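Local coordinates for protein thiol peroxidase (Aquifex aeolicus, PDB 2YZH) that probably reduces hydrogen peroxide and organic hydroperoxides to water and alcohols with electrons from thioredoxin, protecting the cell against oxidative stress, at residues E66-N71 with E98-Q103; S57-V62 with S86-F91. All blocks are in the same frame, centred on the assembly; numbering follows the deposited sequence.

How the contacts relate
Both contacts join the same two elements of the thioredoxin-like peroxiredoxin fold, helix 61-73 and helix 90-100, with their adjoining loops. Contact 2 (57-62 with 86-91) lies where the two helices begin, just beyond the neighbouring parallel strands 49-54 and 80-86; contact 1 (66-71 with 98-103) lies further along, where helix 90-100 ends. The segments alternate along the chain (57-62, 66-71, 86-91, 98-103), and the contact centres are 12 Å apart. T67 OG1, hydrogen-bonded to C63 O, also packs against L58 CD2 at 3.3 Å. The joined helices carry the predicted redox cysteines C63 and C97, whose disulfide is not formed here, and the two contacts probably bear on how these helices are placed.

Contact 1: E66-N71 with E98-Q103; sequences ETKKFN and ESFNIQ
N71 and I102 bring the backbones closest, their CA atoms 6.4 Å apart, where helix 61-73 of the thioredoxin-like fold passes the end of helix 90-100. Beyond F100 the chain leaves the helix at N101, whose positive phi (44°) turns it into the loop that leads to strand 106-109. K68 reaches across to this end. Its CG sits at the edge of the F100 ring, near the ring plane and 3.3 Å from CD2, and the two side chains run roughly perpendicular. Bends at chi2, chi3 and chi4 lead the chain past CB of F100 and set NZ against the carbonyl O of F100, in a weak hydrogen bond of 3.0 Å. Replacing K68 by alanine would probably leave that ring edge less covered and take from the F100 carbonyl its ammonium partner. I102 turns CD1 to CB of N71 (3.9 Å) and lays CG2 against the side-chain amide, 3.5 Å from OD1. N71 sends this amide out to the loop, CG standing opposite the backbone N (chi1 -175°), and there OD1 accepts a hydrogen bond from the backbone N of N104. Its ND2 donates to a water at 2.9 Å, which in turn donates to N101 O at 2.6 Å and accepts from Q103 N.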
loop_
_atom_site.group_PDB
_atom_site.type_symbol
_atom_site.label_atom_id
_atom_site.label_comp_id
_atom_site.label_asym_id
_atom_site.label_seq_id
_atom_site.Cartn_x
_atom_site.Cartn_y
_atom_site.Cartn_z
ATOM N N GLU D 66 -17.673 -10.452 -19.746
ATOM C CA GLU D 66 -17.282 -11.631 -18.986
ATOM C C GLU D 66 -18.200 -11.816 -17.778
ATOM O O GLU D 66 -18.677 -12.918 -17.513
ATOM C CB GLU D 66 -15.838 -11.500 -18.500
ATOM C CG GLU D 66 -15.286 -12.788 -17.914
ATOM C CD GLU D 66 -13.975 -12.593 -17.175
ATOM O OE1 GLU D 66 -13.222 -11.661 -17.521
ATOM O OE2 GLU D 66 -13.697 -13.387 -16.255
ATOM N N THR D 67 -18.440 -10.729 -17.051
ATOM C CA THR D 67 -19.289 -10.769 -15.865
ATOM C C THR D 67 -20.737 -11.145 -16.185
ATOM O O THR D 67 -21.361 -11.911 -15.445
ATOM C CB THR D 67 -19.266 -9.419 -15.128
ATOM O OG1 THR D 67 -17.909 -9.067 -14.832
ATOM C CG2 THR D 67 -20.055 -9.511 -13.821
ATOM N N LYS D 68 -21.278 -10.613 -17.276
ATOM C CA LYS D 68 -22.648 -10.948 -17.653
ATOM C C LYS D 68 -22.743 -12.422 -18.017
ATOM O O LYS D 68 -23.710 -13.095 -17.665
ATOM C CB LYS D 68 -23.116 -10.109 -18.848
ATOM C CG LYS D 68 -23.389 -8.655 -18.523
ATOM C CD LYS D 68 -24.330 -8.521 -17.328
ATOM C CE LYS D 68 -25.735 -9.049 -17.605
ATOM N NZ LYS D 68 -26.567 -8.084 -18.387
ATOM N N LYS D 69 -21.726 -12.922 -18.714
ATOM C CA LYS D 69 -21.700 -14.313 -19.142
ATOM C C LYS D 69 -21.623 -15.268 -17.951
ATOM O O LYS D 69 -22.298 -16.298 -17.929
ATOM C CB LYS D 69 -20.524 -14.542 -20.101
ATOM C CG LYS D 69 -20.669 -15.789 -20.969
ATOM C CD LYS D 69 -19.712 -15.768 -22.164
ATOM C CE LYS D 69 -19.956 -14.559 -23.069
ATOM N NZ LYS D 69 -19.022 -14.509 -24.238
ATOM N N PHE D 70 -20.804 -14.933 -16.959
ATOM C CA PHE D 70 -20.701 -15.786 -15.779
ATOM C C PHE D 70 -21.984 -15.710 -14.959
ATOM O O PHE D 70 -22.402 -16.696 -14.358
ATOM C CB PHE D 70 -19.501 -15.385 -14.917
ATOM C CG PHE D 70 -18.239 -16.128 -15.261
ATOM C CD1 PHE D 70 -18.190 -17.515 -15.160
ATOM C CD2 PHE D 70 -17.107 -15.447 -15.694
ATOM C CE1 PHE D 70 -17.030 -18.215 -15.486
ATOM C CE2 PHE D 70 -15.944 -16.137 -16.020
ATOM C CZ PHE D 70 -15.906 -17.525 -15.917
ATOM N N ASN D 71 -22.609 -14.537 -14.937
ATOM C CA ASN D 71 -23.856 -14.363 -14.198
ATOM C C ASN D 71 -24.920 -15.286 -14.792
ATOM O O ASN D 71 -25.723 -15.883 -14.070
ATOM C CB ASN D 71 -24.323 -12.907 -14.281
ATOM C CG ASN D 71 -25.560 -12.642 -13.436
ATOM O OD1 ASN D 71 -25.523 -12.753 -12.208
ATOM N ND2 ASN D 71 -26.666 -12.297 -14.094
ATOM N N GLU D 98 -26.408 -2.319 -11.162
ATOM C CA GLU D 98 -27.698 -1.700 -11.425
ATOM C C GLU D 98 -28.000 -1.654 -12.922
ATOM O O GLU D 98 -29.125 -1.919 -13.339
ATOM C CB GLU D 98 -27.734 -0.288 -10.833
ATOM C CG GLU D 98 -27.608 -0.262 -9.313
ATOM C CD GLU D 98 -27.778 1.128 -8.728
ATOM O OE1 GLU D 98 -28.808 1.770 -9.019
ATOM O OE2 GLU D 98 -26.890 1.578 -7.973
ATOM N N SER D 99 -26.990 -1.335 -13.725
ATOM C CA SER D 99 -27.163 -1.250 -15.173
ATOM C C SER D 99 -27.223 -2.603 -15.874
ATOM O O SER D 99 -27.910 -2.745 -16.885
ATOM C CB SER D 99 -26.037 -0.419 -15.791
ATOM O OG SER D 99 -26.045 0.905 -15.289
ATOM N N PHE D 100 -26.505 -3.592 -15.348
ATOM C CA PHE D 100 -26.481 -4.917 -15.965
ATOM C C PHE D 100 -27.285 -5.981 -15.226
ATOM O O PHE D 100 -27.240 -7.159 -15.584
ATOM C CB PHE D 100 -25.036 -5.404 -16.127
ATOM C CG PHE D 100 -24.284 -4.717 -17.233
ATOM C CD1 PHE D 100 -23.937 -3.375 -17.129
ATOM C CD2 PHE D 100 -23.927 -5.412 -18.384
ATOM C CE1 PHE D 100 -23.242 -2.734 -18.157
ATOM C CE2 PHE D 100 -23.233 -4.784 -19.418
ATOM C CZ PHE D 100 -22.890 -3.441 -19.302
ATOM N N ASN D 101 -28.015 -5.565 -14.198
ATOM C CA ASN D 101 -28.834 -6.480 -13.408
ATOM C C ASN D 101 -28.119 -7.784 -13.049
ATOM O O ASN D 101 -28.557 -8.869 -13.426
ATOM C CB ASN D 101 -30.131 -6.802 -14.156
ATOM C CG ASN D 101 -31.067 -7.673 -13.342
ATOM O OD1 ASN D 101 -31.475 -7.305 -12.241
ATOM N ND2 ASN D 101 -31.406 -8.840 -13.880
ATOM N N ILE D 102 -27.018 -7.675 -12.315
ATOM C CA ILE D 102 -26.261 -8.852 -11.904
ATOM C C ILE D 102 -26.791 -9.322 -10.552
ATOM O O ILE D 102 -26.595 -8.651 -9.537
ATOM C CB ILE D 102 -24.755 -8.523 -11.778
ATOM C CG1 ILE D 102 -24.224 -8.018 -13.121
ATOM C CG2 ILE D 102 -23.979 -9.763 -11.346
ATOM C CD1 ILE D 102 -24.293 -9.053 -14.226
ATOM N N GLN D 103 -27.454 -10.477 -10.539
ATOM C CA GLN D 103 -28.030 -11.004 -9.306
ATOM C C GLN D 103 -27.540 -12.395 -8.911
ATOM O O GLN D 103 -27.679 -12.797 -7.757
ATOM C CB GLN D 103 -29.558 -11.053 -9.423
ATOM C CG GLN D 103 -30.217 -9.757 -9.876
ATOM C CD GLN D 103 -30.064 -8.636 -8.871
ATOM O OE1 GLN D 103 -30.390 -8.794 -7.694
ATOM N NE2 GLN D 103 -29.572 -7.491 -9.332
HETATM O O HOH W 1 -29.099 -11.358 -12.773
#

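Contact 2: S57-V62 with S86-F91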
loop_
_atom_site.group_PDB
_atom_site.type_symbol
_atom_site.label_atom_id
_atom_site.label_comp_id
_atom_site.label_asym_id
_atom_site.label_seq_id
_atom_site.Cartn_x
_atom_site.Cartn_y
_atom_site.Cartn_z
ATOM N N SER D 57 -11.300 -4.182 -14.793
ATOM C CA SER D 57 -12.302 -3.189 -14.418
ATOM C C SER D 57 -13.663 -3.440 -15.047
ATOM O O SER D 57 -13.771 -3.652 -16.257
ATOM C CB SER D 57 -11.841 -1.790 -14.817
ATOM O OG SER D 57 -12.855 -0.830 -14.551
ATOM N N LEU D 58 -14.700 -3.401 -14.219
ATOM C CA LEU D 58 -16.056 -3.608 -14.701
ATOM C C LEU D 58 -16.502 -2.459 -15.601
ATOM O O LEU D 58 -17.575 -2.515 -16.199
ATOM C CB LEU D 58 -17.017 -3.753 -13.518
ATOM C CG LEU D 58 -16.799 -4.984 -12.633
ATOM C CD1 LEU D 58 -17.725 -4.924 -11.427
ATOM C CD2 LEU D 58 -17.058 -6.250 -13.439
ATOM N N ASP D 59 -15.687 -1.412 -15.696
ATOM C CA ASP D 59 -16.028 -0.275 -16.546
ATOM C C ASP D 59 -15.421 -0.374 -17.944
ATOM O O ASP D 59 -15.304 0.626 -18.655
ATOM C CB ASP D 59 -15.609 1.042 -15.890
ATOM C CG ASP D 59 -16.634 1.539 -14.888
ATOM O OD1 ASP D 59 -17.844 1.375 -15.153
ATOM O OD2 ASP D 59 -16.237 2.105 -13.848
ATOM N N THR D 60 -15.023 -1.584 -18.323
ATOM C CA THR D 60 -14.469 -1.829 -19.649
ATOM C C THR D 60 -15.353 -2.897 -20.289
ATOM O O THR D 60 -15.844 -3.799 -19.604
ATOM C CB THR D 60 -13.000 -2.319 -19.587
ATOM O OG1 THR D 60 -12.931 -3.575 -18.905
ATOM C CG2 THR D 60 -12.135 -1.302 -18.858
ATOM N N PRO D 61 -15.578 -2.803 -21.611
ATOM C CA PRO D 61 -16.411 -3.743 -22.368
ATOM C C PRO D 61 -16.140 -5.228 -22.139
ATOM O O PRO D 61 -17.067 -6.002 -21.906
ATOM C CB PRO D 61 -16.159 -3.333 -23.819
ATOM C CG PRO D 61 -15.922 -1.868 -23.706
ATOM C CD PRO D 61 -14.997 -1.792 -22.511
ATOM N N VAL D 62 -14.876 -5.631 -22.210
ATOM C CA VAL D 62 -14.527 -7.036 -22.028
ATOM C C VAL D 62 -14.913 -7.582 -20.655
ATOM O O VAL D 62 -15.479 -8.670 -20.550
ATOM C CB VAL D 62 -13.019 -7.270 -22.256
ATOM C CG1 VAL D 62 -12.663 -8.728 -21.984
ATOM C CG2 VAL D 62 -12.659 -6.900 -23.690
ATOM N N SER D 86 -12.303 -6.840 -8.552
ATOM C CA SER D 86 -11.500 -5.879 -9.306
ATOM C C SER D 86 -11.082 -4.740 -8.389
ATOM O O SER D 86 -11.486 -4.682 -7.221
ATOM C CB SER D 86 -12.302 -5.299 -10.469
ATOM O OG SER D 86 -13.208 -4.318 -9.996
ATOM N N MET D 87 -10.277 -3.826 -8.920
ATOM C CA MET D 87 -9.826 -2.688 -8.140
ATOM C C MET D 87 -10.792 -1.510 -8.270
ATOM O O MET D 87 -10.509 -0.428 -7.773
ATOM C CB MET D 87 -8.422 -2.255 -8.578
ATOM C CG MET D 87 -7.332 -3.279 -8.282
ATOM S SD MET D 87 -7.283 -3.739 -6.535
ATOM C CE MET D 87 -6.236 -2.462 -5.852
ATOM N N ASP D 88 -11.921 -1.718 -8.943
ATOM C CA ASP D 88 -12.925 -0.657 -9.095
ATOM C C ASP D 88 -13.414 -0.295 -7.701
ATOM O O ASP D 88 -13.492 -1.169 -6.842
ATOM C CB ASP D 88 -14.154 -1.152 -9.865
ATOM C CG ASP D 88 -13.852 -1.521 -11.300
ATOM O OD1 ASP D 88 -13.379 -0.646 -12.050
ATOM O OD2 ASP D 88 -14.101 -2.684 -11.673
ATOM N N LEU D 89 -13.746 0.972 -7.465
ATOM C CA LEU D 89 -14.282 1.340 -6.157
ATOM C C LEU D 89 -15.689 0.767 -6.121
ATOM O O LEU D 89 -16.299 0.543 -7.170
ATOM C CB LEU D 89 -14.375 2.859 -5.977
ATOM C CG LEU D 89 -13.104 3.673 -5.759
ATOM C CD1 LEU D 89 -13.505 5.099 -5.404
ATOM C CD2 LEU D 89 -12.264 3.064 -4.626
ATOM N N PRO D 90 -16.222 0.516 -4.918
ATOM C CA PRO D 90 -17.572 -0.033 -4.770
ATOM C C PRO D 90 -18.632 0.812 -5.492
ATOM O O PRO D 90 -19.622 0.283 -5.990
ATOM C CB PRO D 90 -17.776 -0.036 -3.254
ATOM C CG PRO D 90 -16.384 -0.276 -2.736
ATOM C CD PRO D 90 -15.558 0.647 -3.607
ATOM N N PHE D 91 -18.414 2.121 -5.556
ATOM C CA PHE D 91 -19.378 3.015 -6.198
ATOM C C PHE D 91 -19.571 2.713 -7.678
ATOM O O PHE D 91 -20.674 2.843 -8.199
ATOM C CB PHE D 91 -18.945 4.463 -5.999
ATOM C CG PHE D 91 -18.648 4.798 -4.571
ATOM C CD1 PHE D 91 -19.664 4.802 -3.619
ATOM C CD2 PHE D 91 -17.344 5.056 -4.163
ATOM C CE1 PHE D 91 -19.383 5.055 -2.278
ATOM C CE2 PHE D 91 -17.053 5.309 -2.827
ATOM C CZ PHE D 91 -18.075 5.307 -1.884
HETATM O O HOH W 2 -13.915 1.978 -12.268
#
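D88 reaches from the loop after strand 80-86 to the turn S57-T60, and both direct hydrogen bonds between the segments end on its carboxylate. Its CB points toward the turn, and chi1 of -65° sets CG beside the backbone N, opposite the carbonyl carbon. OD1 receives S57 OG at 2.6 Å on its syn lone pair, and a water at 2.7 Å that also donates to D59 OD2. OD2 takes the backbone N-H of L58 at 2.7 Å, nearly straight (169°) and on the syn side, while S86 OG donates to it at 2.5 Å from the other face, 43° out of the carboxylate plane. CB of L58 lies 3.6 Å from the same oxygen. Two donors on OD2 and two on OD1 hold the buried carboxylate against rotation and probably favour its charged form, against the nearby D59. Both serines also hold their own chains: S57 OG accepts from D59 N and S86 OG from D88 N, each closing an ST turn. D59 OD2 is 4.4 Å from D88 OD1, but D59 is salt-bridged through OD1 to R95 of the second subunit, which probably eases the repulsion. The aspartate thus ties a type I turn, whose last residue T60 is the N-cap of helix 61-73 with the predicted peroxidatic C63, to the loop leaving strand 80-86, parallel to its neighbour 49-54, on the active-site side of the thioredoxin-like peroxiredoxin fold.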